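Local coordinates for protein putative invasin (Yersinia pseudotuberculosis IP 31758, PDB 5N40) that is a bacterial adhesin with a C-type lectin-like fold and immunoglobulin-like domains, and probably helps the bacterium attach to host cells, at residues 18-23 / 100-105; 14-19 / 27-32; 74-79 / 138-143; 55-60 / 68-73; 47-52 / 84-89. The protein carries 1 engineered substitution. All coordinates share one frame; numbering follows the deposited sequence.

Contact 1. Residues 18-23 / 100-105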
# COMPACT_ATOMS: atom_id res chain seq x y z
N PRO A 18 18.70 25.60 -22.57
CA PRO A 18 18.63 24.23 -23.11
C PRO A 18 17.20 23.80 -23.46
O PRO A 18 16.23 24.49 -23.12
CB PRO A 18 19.20 23.39 -21.96
CG PRO A 18 18.88 24.15 -20.74
CD PRO A 18 18.95 25.60 -21.11
N VAL A 19 17.06 22.65 -24.13
CA VAL A 19 15.75 22.13 -24.48
C VAL A 19 15.30 21.05 -23.50
O VAL A 19 14.27 20.41 -23.73
CB VAL A 19 15.71 21.61 -25.92
CG1 VAL A 19 15.99 22.74 -26.90
CG2 VAL A 19 16.67 20.45 -26.11
N ASN A 20 16.05 20.83 -22.42
CA ASN A 20 15.65 19.96 -21.33
C ASN A 20 15.88 20.70 -20.03
O ASN A 20 16.97 21.26 -19.81
CB ASN A 20 16.44 18.64 -21.32
CG ASN A 20 16.16 17.78 -22.53
OD1 ASN A 20 15.17 17.05 -22.58
ND2 ASN A 20 17.04 17.84 -23.51
N ILE A 21 14.86 20.72 -19.17
CA ILE A 21 14.96 21.28 -17.83
C ILE A 21 14.15 20.39 -16.90
O ILE A 21 13.24 19.67 -17.32
CB ILE A 21 14.43 22.74 -17.73
CG1 ILE A 21 12.95 22.81 -18.07
CG2 ILE A 21 15.27 23.66 -18.63
CD1 ILE A 21 12.38 24.23 -18.11
N GLU A 22 14.50 20.44 -15.62
CA GLU A 22 13.81 19.63 -14.62
C GLU A 22 12.65 20.39 -14.00
O GLU A 22 12.69 21.62 -13.86
CB GLU A 22 14.80 19.19 -13.53
CG GLU A 22 15.84 18.22 -14.07
CD GLU A 22 16.96 17.92 -13.09
OE1 GLU A 22 17.07 18.60 -12.05
OE2 GLU A 22 17.74 16.99 -13.37
N ALA A 23 11.59 19.65 -13.66
CA ALA A 23 10.37 20.22 -13.09
C ALA A 23 10.55 20.50 -11.59
O ALA A 23 9.88 19.92 -10.73
CB ALA A 23 9.18 19.29 -13.33
N ASN A 100 11.62 19.97 -23.12
CA ASN A 100 11.23 18.84 -22.29
C ASN A 100 11.40 19.22 -20.83
O ASN A 100 12.51 19.56 -20.40
CB ASN A 100 12.06 17.60 -22.62
CG ASN A 100 11.82 17.09 -24.02
OD1 ASN A 100 10.69 17.08 -24.50
ND2 ASN A 100 12.89 16.67 -24.67
N VAL A 101 10.31 19.19 -20.08
CA VAL A 101 10.33 19.43 -18.65
C VAL A 101 10.27 18.06 -18.00
O VAL A 101 9.20 17.44 -17.90
CB VAL A 101 9.18 20.33 -18.21
CG1 VAL A 101 9.36 20.76 -16.76
CG2 VAL A 101 9.08 21.56 -19.12
N ILE A 102 11.44 17.57 -17.59
CA ILE A 102 11.58 16.18 -17.17
C ILE A 102 11.40 16.09 -15.66
O ILE A 102 11.40 17.12 -14.97
CB ILE A 102 12.94 15.60 -17.61
CG1 ILE A 102 14.11 16.23 -16.86
CG2 ILE A 102 13.10 15.76 -19.13
CD1 ILE A 102 15.45 15.60 -17.17
N PRO A 103 11.25 14.89 -15.11
CA PRO A 103 11.04 14.74 -13.67
C PRO A 103 12.20 15.29 -12.85
O PRO A 103 13.37 15.22 -13.24
CB PRO A 103 10.91 13.23 -13.49
CG PRO A 103 10.40 12.74 -14.78
CD PRO A 103 11.05 13.62 -15.82
N ALA A 104 11.86 15.80 -11.67
CA ALA A 104 12.86 16.30 -10.75
C ALA A 104 13.44 15.15 -9.94
O ALA A 104 12.67 14.37 -9.35
CB ALA A 104 12.25 17.34 -9.81
N PRO A 105 14.75 14.98 -9.91
CA PRO A 105 15.33 13.99 -8.99
C PRO A 105 14.91 14.31 -7.57
O PRO A 105 15.02 15.45 -7.11
CB PRO A 105 16.84 14.15 -9.20
CG PRO A 105 16.96 14.66 -10.62
CD PRO A 105 15.78 15.56 -10.82
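Asn100 and Ile102 each grip the 18-23 segment with both their N-H and their C=O, which makes this a short parallel pairing. Asn100 N donates to Val19 O at 2.8 Å, while Asn100 O accepts Ile21 N. Two residues on, Ile102 N reaches Ile21 O, also at 2.8 Å, and Ile102 O takes Ala23 N. The fifth bond joins side chains: Asn20 and Asn100 lie side by side on one face of the sheet, and Asn100 ND2 donates to Asn20 OD1 at 3.1 Å. That oxygen lies in the amide plane of Asn100, yet the donor is tilted 35° from the plane of the Asn20 carbonyl, and the two amide planes are 40° apart.

Glu22 follows on the same face. Its CG lies 3.8 Å from Ile102 CG1. With CG set beside the backbone N (chi1 -67°) and the chain extended beyond, the Glu22 side chain crosses that of Pro105 at about a right angle, Glu22 CD standing 3.5 Å from Pro105 CD. The other face is apolar and buried: Ile21 CG1 meets Val101 CG2 loosely. Beyond the last bridge, Val101 CG1 sits 3.7 Å from Ala23 CB, and Ala104 CB rests against Ala23 O. Glu22 N turns away from this pairing to bond Asp27 OD2.

Parallel pairing of the first strand with the last is seen in many immunoglobulin-like domains. Here the backbone ladder supplies most of the polar grip, with amides, a carboxylate and Ile102 on the more exposed face and aliphatic groups turned inward.

Contact 2. Residues 14-19 / 27-32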
# COMPACT_ATOMS: atom_id res chain seq x y z
N LEU A 14 12.36 30.51 -33.66
CA LEU A 14 12.19 30.52 -32.21
C LEU A 14 12.91 29.30 -31.66
O LEU A 14 12.62 28.17 -32.07
CB LEU A 14 10.71 30.50 -31.82
CG LEU A 14 10.39 30.72 -30.34
CD1 LEU A 14 10.68 32.16 -29.92
CD2 LEU A 14 8.94 30.36 -30.04
N VAL A 15 13.85 29.53 -30.75
CA VAL A 15 14.65 28.45 -30.19
C VAL A 15 14.74 28.62 -28.68
O VAL A 15 14.47 29.69 -28.13
CB VAL A 15 16.07 28.40 -30.80
CG1 VAL A 15 15.98 28.39 -32.33
CG2 VAL A 15 16.91 29.57 -30.32
N ALA A 16 15.11 27.53 -28.01
CA ALA A 16 15.30 27.53 -26.57
C ALA A 16 16.59 26.80 -26.24
O ALA A 16 16.97 25.86 -26.94
CB ALA A 16 14.12 26.86 -25.84
N ALA A 17 17.26 27.27 -25.20
CA ALA A 17 18.53 26.70 -24.78
C ALA A 17 18.66 26.75 -23.26
O ALA A 17 18.72 27.85 -22.68
CB ALA A 17 19.70 27.45 -25.43
N PRO A 18 18.70 25.60 -22.57
CA PRO A 18 18.63 24.23 -23.11
C PRO A 18 17.20 23.80 -23.46
O PRO A 18 16.23 24.49 -23.12
CB PRO A 18 19.20 23.39 -21.96
CG PRO A 18 18.88 24.15 -20.74
CD PRO A 18 18.95 25.60 -21.11
N VAL A 19 17.06 22.65 -24.13
CA VAL A 19 15.75 22.13 -24.48
C VAL A 19 15.30 21.05 -23.50
O VAL A 19 14.27 20.41 -23.73
CB VAL A 19 15.71 21.61 -25.92
CG1 VAL A 19 15.99 22.74 -26.90
CG2 VAL A 19 16.67 20.45 -26.11
N ASP A 27 14.94 25.46 -12.55
CA ASP A 27 15.75 25.36 -13.77
C ASP A 27 15.27 26.39 -14.79
O ASP A 27 14.08 26.68 -14.89
CB ASP A 27 15.66 23.96 -14.38
CG ASP A 27 16.60 22.96 -13.73
OD1 ASP A 27 17.22 23.28 -12.70
OD2 ASP A 27 16.71 21.83 -14.27
N THR A 28 16.20 26.91 -15.59
CA THR A 28 15.87 27.97 -16.54
C THR A 28 16.34 27.61 -17.94
O THR A 28 17.23 26.77 -18.14
CB THR A 28 16.49 29.32 -16.12
OG1 THR A 28 17.91 29.18 -16.02
CG2 THR A 28 15.92 29.76 -14.78
N SER A 29 15.71 28.27 -18.92
CA SER A 29 16.08 28.18 -20.32
C SER A 29 15.86 29.53 -20.98
O SER A 29 14.95 30.27 -20.62
CB SER A 29 15.26 27.11 -21.06
OG SER A 29 15.62 27.06 -22.43
N VAL A 30 16.72 29.86 -21.95
CA VAL A 30 16.62 31.12 -22.67
C VAL A 30 15.89 30.87 -23.98
O VAL A 30 16.29 30.00 -24.77
CB VAL A 30 18.00 31.75 -22.91
CG1 VAL A 30 17.89 32.96 -23.85
CG2 VAL A 30 18.61 32.18 -21.58
N VAL A 31 14.82 31.62 -24.20
CA VAL A 31 14.04 31.56 -25.44
C VAL A 31 14.47 32.73 -26.30
O VAL A 31 14.46 33.88 -25.84
CB VAL A 31 12.53 31.59 -25.15
CG1 VAL A 31 11.73 31.50 -26.44
CG2 VAL A 31 12.15 30.48 -24.19
N THR A 32 14.86 32.45 -27.54
CA THR A 32 15.37 33.46 -28.46
C THR A 32 14.53 33.46 -29.72
O THR A 32 14.43 32.44 -30.41
CB THR A 32 16.84 33.22 -28.80
OG1 THR A 32 17.63 33.31 -27.61
CG2 THR A 32 17.35 34.25 -29.81
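Val15 with Thr32 and Ala17 with Val30 form hydrogen-bonded antiparallel pairs flanking the non-hydrogen-bonded pair Ala16-Val31, and the strand axes run 159° apart. Val15 and Thr32 exchange two backbone bonds, and Ala17 and Val30 two more, Val30 N donating to Ala17 O at 2.9 Å.

At the end of the ladder a side chain takes over. Ser29 OG, swung opposite the backbone N (chi1 179°), donates to Pro18 O at 2.7 Å, in the carbonyl plane and on a lone pair. The peptide before Pro18 is cis, and the ring's CD lies 3.6 Å from Thr28 O. On the inner face, the Leu14 side chain slants over Val31, bringing Leu14 CD1 within 3.7 Å of Val31 CG1, while the small Ala16 CB comes 3.7 Å from Ser29 OG. On the outer face Val15 and Thr32 run side by side, with Val15 CG2 4.0 Å from Thr32 CB.

This is the hairpin of strands 13-22 and 28-34. Strand 67-73 continues the sheet beyond 28-34 through backbone bonds to Ser29 and Val31; Leu83 of strand 79-87 and Phe50 of strand 48-52 pack against Leu14 and Val31.

Contact 3. Residues 74-79 / 138-143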
# COMPACT_ATOMS: atom_id res chain seq x y z
N ALA A 74 11.24 26.71 -15.04
CA ALA A 74 10.40 25.53 -14.90
C ALA A 74 9.36 25.75 -13.80
O ALA A 74 9.60 26.46 -12.82
CB ALA A 74 11.25 24.31 -14.58
N GLY A 75 8.20 25.15 -13.99
CA GLY A 75 7.28 24.90 -12.90
C GLY A 75 7.60 23.58 -12.23
O GLY A 75 8.74 23.09 -12.27
N THR A 76 6.58 22.96 -11.64
CA THR A 76 6.74 21.67 -10.99
C THR A 76 5.97 20.55 -11.69
O THR A 76 5.87 19.44 -11.16
CB THR A 76 6.31 21.78 -9.53
OG1 THR A 76 5.07 22.48 -9.44
CG2 THR A 76 7.37 22.54 -8.74
N LEU A 77 5.45 20.80 -12.89
CA LEU A 77 4.74 19.81 -13.69
C LEU A 77 5.63 19.35 -14.84
O LEU A 77 6.15 20.17 -15.59
CB LEU A 77 3.43 20.37 -14.24
CG LEU A 77 2.45 20.88 -13.19
CD1 LEU A 77 1.23 21.52 -13.85
CD2 LEU A 77 2.04 19.75 -12.27
N THR A 78 5.77 18.03 -14.99
CA THR A 78 6.49 17.46 -16.11
C THR A 78 5.64 17.49 -17.37
O THR A 78 4.40 17.49 -17.31
CB THR A 78 6.88 16.02 -15.79
OG1 THR A 78 5.71 15.29 -15.44
CG2 THR A 78 7.85 15.98 -14.63
N GLY A 79 6.30 17.50 -18.51
CA GLY A 79 5.64 17.46 -19.79
C GLY A 79 6.51 18.09 -20.85
O GLY A 79 7.73 18.16 -20.71
N ALA A 138 9.17 18.79 -2.59
CA ALA A 138 8.92 18.74 -4.03
C ALA A 138 7.43 18.53 -4.28
O ALA A 138 6.93 17.40 -4.14
CB ALA A 138 9.75 17.63 -4.67
N PRO A 139 6.68 19.57 -4.62
CA PRO A 139 5.25 19.40 -4.89
C PRO A 139 4.99 18.90 -6.30
O PRO A 139 5.81 19.05 -7.21
CB PRO A 139 4.68 20.80 -4.70
CG PRO A 139 5.81 21.71 -5.05
CD PRO A 139 7.08 20.99 -4.68
N ASN A 140 3.83 18.26 -6.46
CA ASN A 140 3.31 17.85 -7.76
C ASN A 140 4.15 16.75 -8.40
O ASN A 140 4.17 16.61 -9.63
CB ASN A 140 3.17 19.05 -8.70
CG ASN A 140 2.17 20.07 -8.17
OD1 ASN A 140 1.05 19.73 -7.77
ND2 ASN A 140 2.57 21.34 -8.14
N VAL A 141 4.80 15.93 -7.59
CA VAL A 141 5.57 14.79 -8.06
C VAL A 141 4.64 13.60 -8.23
O VAL A 141 4.01 13.15 -7.26
CB VAL A 141 6.72 14.46 -7.10
CG1 VAL A 141 7.40 13.15 -7.50
CG2 VAL A 141 7.74 15.61 -7.05
N LYS A 142 4.56 13.07 -9.44
CA LYS A 142 3.72 11.91 -9.72
C LYS A 142 4.26 10.66 -9.05
O LYS A 142 5.46 10.38 -9.11
CB LYS A 142 3.61 11.70 -11.23
CG LYS A 142 2.83 12.79 -11.96
CD LYS A 142 2.72 12.46 -13.45
CE LYS A 142 1.89 13.49 -14.20
NZ LYS A 142 1.81 13.18 -15.66
N MET A 143 3.37 9.89 -8.44
CA MET A 143 3.73 8.74 -7.62
C MET A 143 2.94 7.51 -8.04
O MET A 143 1.77 7.61 -8.41
CB MET A 143 3.47 9.03 -6.14
CG MET A 143 4.38 8.28 -5.17
SD MET A 143 6.10 8.81 -5.22
CE MET A 143 5.95 10.55 -4.79
O HOH W 1 4.76 16.51 -12.42
O HOH W 2 4.37 13.95 -17.19
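The junction between two consecutive immunoglobulin-like domains is bridged here: Thr76 and Thr78, in the loop between strands 67-73 and 79-87 of the first, face Asn140 and Lys142 of the second. The one direct hydrogen bond between the two segments runs from Asn140 ND2 to Thr76 OG1 at 3.0 Å. It is fairly straight, 164° at the hydrogen, and the hydroxyl oxygen lies close to the Asn140 amide plane. Thr76 holds OG1 between its backbone N and carbonyl carbon (chi1 46°), which leaves CG2 to meet the Pro139 ring, 4.1 Å from Pro139 CG; the two side chains cross at about a right angle. Thr76 CB also lies 3.6 Å from Pro139 O. Leu77 CD2 packs 3.8 Å from Asn140 CB, its side chain slanting past that of Asn140.

Two waters extend the join. One accepts from Thr78 N and lies 2.9 Å from Asn140 O, to which it can donate. The other donates to Thr78 OG1 at 2.6 Å and accepts from Lys142 NZ at 3.1 Å, so the lysine, extended beyond CG, meets the threonine hydroxyl through solvent. Thr78 OG1 also bonds Glu205 OE1, and the second oxygen of that carboxylate takes Lys142 N.

With little surface buried and much of the polar traffic passing through water, this is a wet surface interface. Thr78, held by Glu205 and water, and Thr76, bonded to Asn140, give it a largely polar character, with Tyr131 packing on Thr76 and Pro139.

Contact 4. Residues 55-60 / 68-73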
# COMPACT_ATOMS: atom_id res chain seq x y z
N GLY A 55 5.65 26.25 -16.96
CA GLY A 55 6.59 27.19 -16.39
C GLY A 55 6.13 28.62 -16.54
O GLY A 55 4.99 28.91 -16.92
N THR A 56 7.05 29.54 -16.24
CA THR A 56 6.77 30.97 -16.27
C THR A 56 7.91 31.70 -16.99
O THR A 56 9.06 31.26 -16.96
CB THR A 56 6.59 31.53 -14.85
OG1 THR A 56 7.75 31.26 -14.06
CG2 THR A 56 5.36 30.90 -14.20
N LEU A 57 7.56 32.80 -17.64
CA LEU A 57 8.50 33.62 -18.40
C LEU A 57 8.66 34.99 -17.75
O LEU A 57 7.71 35.53 -17.18
CB LEU A 57 8.03 33.79 -19.85
CG LEU A 57 8.02 32.53 -20.73
CD1 LEU A 57 6.88 32.56 -21.75
CD2 LEU A 57 9.35 32.38 -21.43
N ASP A 58 9.86 35.56 -17.85
CA ASP A 58 10.04 36.95 -17.46
C ASP A 58 9.83 37.82 -18.70
O ASP A 58 9.37 37.34 -19.74
CB ASP A 58 11.40 37.15 -16.79
CG ASP A 58 12.57 36.93 -17.72
OD1 ASP A 58 12.35 36.52 -18.88
OD2 ASP A 58 13.72 37.17 -17.28
N ASN A 59 10.15 39.11 -18.60
CA ASN A 59 9.85 40.04 -19.67
C ASN A 59 10.81 39.86 -20.85
O ASN A 59 11.99 39.57 -20.68
CB ASN A 59 9.92 41.49 -19.16
CG ASN A 59 8.95 41.76 -18.02
OD1 ASN A 59 9.32 42.36 -17.01
ND2 ASN A 59 7.71 41.31 -18.17
N VAL A 60 10.27 40.04 -22.05
CA VAL A 60 11.06 39.98 -23.29
C VAL A 60 11.85 41.27 -23.43
O VAL A 60 11.34 42.36 -23.18
CB VAL A 60 10.12 39.77 -24.49
CG1 VAL A 60 10.86 39.95 -25.82
CG2 VAL A 60 9.46 38.40 -24.42
N TYR A 68 15.22 38.70 -29.83
CA TYR A 68 14.39 38.99 -28.67
C TYR A 68 14.42 37.78 -27.75
O TYR A 68 14.14 36.67 -28.20
CB TYR A 68 12.96 39.33 -29.08
CG TYR A 68 12.84 40.46 -30.06
CD1 TYR A 68 13.15 40.28 -31.41
CD2 TYR A 68 12.42 41.72 -29.65
CE1 TYR A 68 13.05 41.32 -32.32
CE2 TYR A 68 12.31 42.77 -30.56
CZ TYR A 68 12.62 42.56 -31.89
OH TYR A 68 12.51 43.59 -32.80
N THR A 69 14.74 38.00 -26.47
CA THR A 69 14.95 36.90 -25.55
C THR A 69 14.13 37.07 -24.28
O THR A 69 13.75 38.17 -23.89
CB THR A 69 16.43 36.77 -25.17
OG1 THR A 69 16.88 37.99 -24.56
CG2 THR A 69 17.26 36.50 -26.42
N ALA A 70 13.86 35.93 -23.64
CA ALA A 70 13.26 35.88 -22.31
C ALA A 70 13.73 34.61 -21.63
O ALA A 70 14.15 33.65 -22.28
CB ALA A 70 11.73 35.93 -22.36
N THR A 71 13.68 34.62 -20.30
CA THR A 71 14.05 33.45 -19.51
C THR A 71 12.78 32.72 -19.09
O THR A 71 11.89 33.31 -18.49
CB THR A 71 14.87 33.85 -18.28
OG1 THR A 71 16.11 34.44 -18.71
CG2 THR A 71 15.17 32.64 -17.40
N LEU A 72 12.71 31.43 -19.42
CA LEU A 72 11.69 30.55 -18.90
C LEU A 72 12.22 29.86 -17.65
O LEU A 72 13.36 29.40 -17.62
CB LEU A 72 11.30 29.48 -19.93
CG LEU A 72 10.23 28.51 -19.45
CD1 LEU A 72 8.87 28.93 -19.95
CD2 LEU A 72 10.53 27.09 -19.89
N THR A 73 11.38 29.80 -16.62
CA THR A 73 11.69 29.06 -15.41
C THR A 73 10.71 27.90 -15.29
O THR A 73 9.51 28.08 -15.45
CB THR A 73 11.61 29.96 -14.17
OG1 THR A 73 12.58 31.01 -14.29
CG2 THR A 73 11.87 29.17 -12.89
O HOH W 3 15.97 37.29 -18.26
O HOH W 4 14.59 39.59 -21.08
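Leu57 slants against Leu72, its CG 3.8 Å from Leu72 CD1 and its CD2 in touch with both CD1 and CB of the same partner. Further along, Val60 spreads its two methyls over two residues of the facing strand, Ala70 and Tyr68: CG2 lies 3.9 Å from Ala70 CB, and CG1, set opposite the backbone N at chi1 170°, lies 3.9 Å from Tyr68 CB. The ring of Tyr68 leads elsewhere, its hydroxyl bonding Val43 O and Gln46 N.

Around these groups the backbone pairs cleanly at one end, where Thr56 and Thr73 exchange two hydrogen bonds. Asp58 N then donates to Thr71 O, but the return bond goes to a side chain. Chi1 of 66° holds Asp58 CG between its own backbone N and carbonyl carbon and brings the carboxylate to the facing strand, where Asp58 OD1 accepts Thr71 N at 2.7 Å. The donor comes from the syn side, 32° out of the carboxylate plane. Asp58 OD2 holds a water at 2.5 Å that also bonds Thr71 OG1. A second water, 2.6 Å from Asn59 O, also donates to Thr69 O, joining the strands just past the aspartate.

Past Asp58 the pairing slips by one residue, from Leu57 opposite Leu72 to Val60 nearest Ala70. The arrangement is that of a beta hairpin whose outermost strand, 56-63, is interrupted partway, with an aspartate carboxylate standing in for a backbone acceptor.

Contact 5. Residues 47-52 / 84-89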
# COMPACT_ATOMS: atom_id res chain seq x y z
N THR A 47 7.45 44.82 -30.53
CA THR A 47 6.82 44.46 -29.26
C THR A 47 6.52 42.96 -29.32
O THR A 47 5.52 42.54 -29.91
CB THR A 47 5.57 45.29 -29.02
OG1 THR A 47 5.95 46.67 -28.96
CG2 THR A 47 4.87 44.88 -27.71
N VAL A 48 7.39 42.17 -28.70
CA VAL A 48 7.37 40.72 -28.79
C VAL A 48 6.96 40.13 -27.45
O VAL A 48 7.39 40.61 -26.39
CB VAL A 48 8.76 40.20 -29.22
CG1 VAL A 48 8.83 38.67 -29.21
CG2 VAL A 48 9.11 40.74 -30.60
N ALA A 49 6.10 39.11 -27.49
CA ALA A 49 5.69 38.38 -26.31
C ALA A 49 5.78 36.89 -26.58
O ALA A 49 5.53 36.44 -27.71
CB ALA A 49 4.26 38.75 -25.89
N PHE A 50 6.16 36.13 -25.56
CA PHE A 50 6.21 34.68 -25.62
C PHE A 50 5.16 34.07 -24.70
O PHE A 50 4.78 34.67 -23.69
CB PHE A 50 7.59 34.14 -25.21
CG PHE A 50 8.74 34.64 -26.05
CD1 PHE A 50 8.59 34.91 -27.40
CD2 PHE A 50 10.00 34.82 -25.48
CE1 PHE A 50 9.67 35.36 -28.16
CE2 PHE A 50 11.06 35.27 -26.23
CZ PHE A 50 10.90 35.55 -27.56
N THR A 51 4.69 32.88 -25.06
CA THR A 51 3.88 32.08 -24.16
C THR A 51 4.48 30.69 -24.06
O THR A 51 5.19 30.23 -24.96
CB THR A 51 2.42 31.99 -24.62
OG1 THR A 51 2.33 31.18 -25.80
CG2 THR A 51 1.87 33.38 -24.90
N SER A 52 4.20 30.01 -22.95
CA SER A 52 4.65 28.65 -22.73
C SER A 52 3.56 27.87 -21.99
O SER A 52 2.93 28.41 -21.08
CB SER A 52 5.93 28.59 -21.90
OG SER A 52 6.36 27.25 -21.73
N SER A 84 5.09 29.72 -27.92
CA SER A 84 4.54 30.51 -29.03
C SER A 84 4.98 31.95 -28.90
O SER A 84 5.46 32.40 -27.84
CB SER A 84 3.01 30.44 -29.07
OG SER A 84 2.44 31.16 -28.00
N VAL A 85 4.84 32.70 -29.99
CA VAL A 85 5.30 34.07 -30.06
C VAL A 85 4.25 34.92 -30.76
O VAL A 85 3.62 34.47 -31.73
CB VAL A 85 6.66 34.16 -30.79
CG1 VAL A 85 6.60 33.45 -32.13
CG2 VAL A 85 7.10 35.60 -30.97
N ASN A 86 4.05 36.14 -30.27
CA ASN A 86 3.20 37.10 -30.96
C ASN A 86 3.90 38.46 -30.96
O ASN A 86 4.75 38.75 -30.12
CB ASN A 86 1.78 37.19 -30.35
CG ASN A 86 1.78 37.56 -28.88
OD1 ASN A 86 1.98 38.72 -28.53
ND2 ASN A 86 1.51 36.58 -28.02
N VAL A 87 3.53 39.27 -31.95
CA VAL A 87 4.11 40.59 -32.17
C VAL A 87 2.94 41.56 -32.26
O VAL A 87 2.04 41.37 -33.08
CB VAL A 87 4.95 40.64 -33.46
CG1 VAL A 87 5.55 42.03 -33.66
CG2 VAL A 87 6.04 39.57 -33.43
N ASP A 88 2.96 42.60 -31.42
CA ASP A 88 1.83 43.52 -31.34
C ASP A 88 0.52 42.77 -31.08
O ASP A 88 -0.53 43.15 -31.57
CB ASP A 88 1.69 44.37 -32.61
CG ASP A 88 2.87 45.28 -32.85
OD1 ASP A 88 3.42 45.83 -31.87
OD2 ASP A 88 3.24 45.45 -34.03
N GLY A 89 0.60 41.68 -30.32
CA GLY A 89 -0.59 40.93 -29.97
C GLY A 89 -1.09 39.98 -31.03
O GLY A 89 -2.13 39.33 -30.81
O HOH W 5 4.16 47.92 -30.30
O HOH W 6 6.01 45.32 -32.85
O HOH W 7 3.21 41.06 -28.71
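Thr47 to Thr51 run antiparallel to Ser84 to Asp88, and backbone hydrogen bonds carry the pairing. Ala49 and Asn86 exchange two, Ala49 N to Asn86 O and Asn86 N to Ala49 O, both at 3.0 Å, and Thr51 and Ser84 exchange two more. At the far end, Asp88 N closes the ladder by donating to Thr47 O.

Apolar contacts line one face. Val85 CG2, carried opposite the backbone N, is shared by two partners: it lies 3.9 Å from Val48 CG1 and 3.8 Å from Phe50 CE1. The second approach is edge-on, with the methyl in the plane of the ring, and Phe50 and Val85 point the same way. Val48 CG2 meets Val87 CG2 more distantly. Beyond the pair, Phe50 packs on Leu33 of strand 28-34 and on Leu57 and Val60 of strand 56-63.

The opposite face carries Ala49 and Asn86. Asn86 OD1 lies 3.5 Å from Ala49 CB, and a water 2.6 Å from that same oxygen accepts from Gly89 N. Water also gathers where the pairing ends, at Thr47 and Asp88. One molecule joins Thr47 OG1 to Asp88 OD1, 2.7 Å from the latter. Another accepts from Thr47 N at 2.8 Å and holds Asp88 OD1 only weakly.

The chemistry is divided by place: valines and a phenylalanine turn inward to the sandwich, Asn86 lies on the other face, and at the end of the pairing water joins Thr47 to Asp88 and carries the contact past the last backbone bond.

Contacts 1, 2, 4 and 5 lie in one seven-stranded mixed sheet of the first immunoglobulin-like domain, which curls so that strand 48-52 at one end packs against 56-63 at the other. Contacts 1 and 2 share Pro18 and Val19 on strand 13-22. Contacts 2 and 4, centres about 9 Å apart, are joined by backbone bonds between strands 28-34 and 67-73; in contacts 4 and 5, Leu57, Val60, Tyr68 and Leu72 pack against Val48, Phe50 and Ser52. In sequence, contact 1 encloses 4 and 5, contact 2 closes before either opens, and contact 5 encloses 4. Contact 3, centred about 10 Å from contact 1, reaches the next domain, so the two mark the junction within the elongated adhesin.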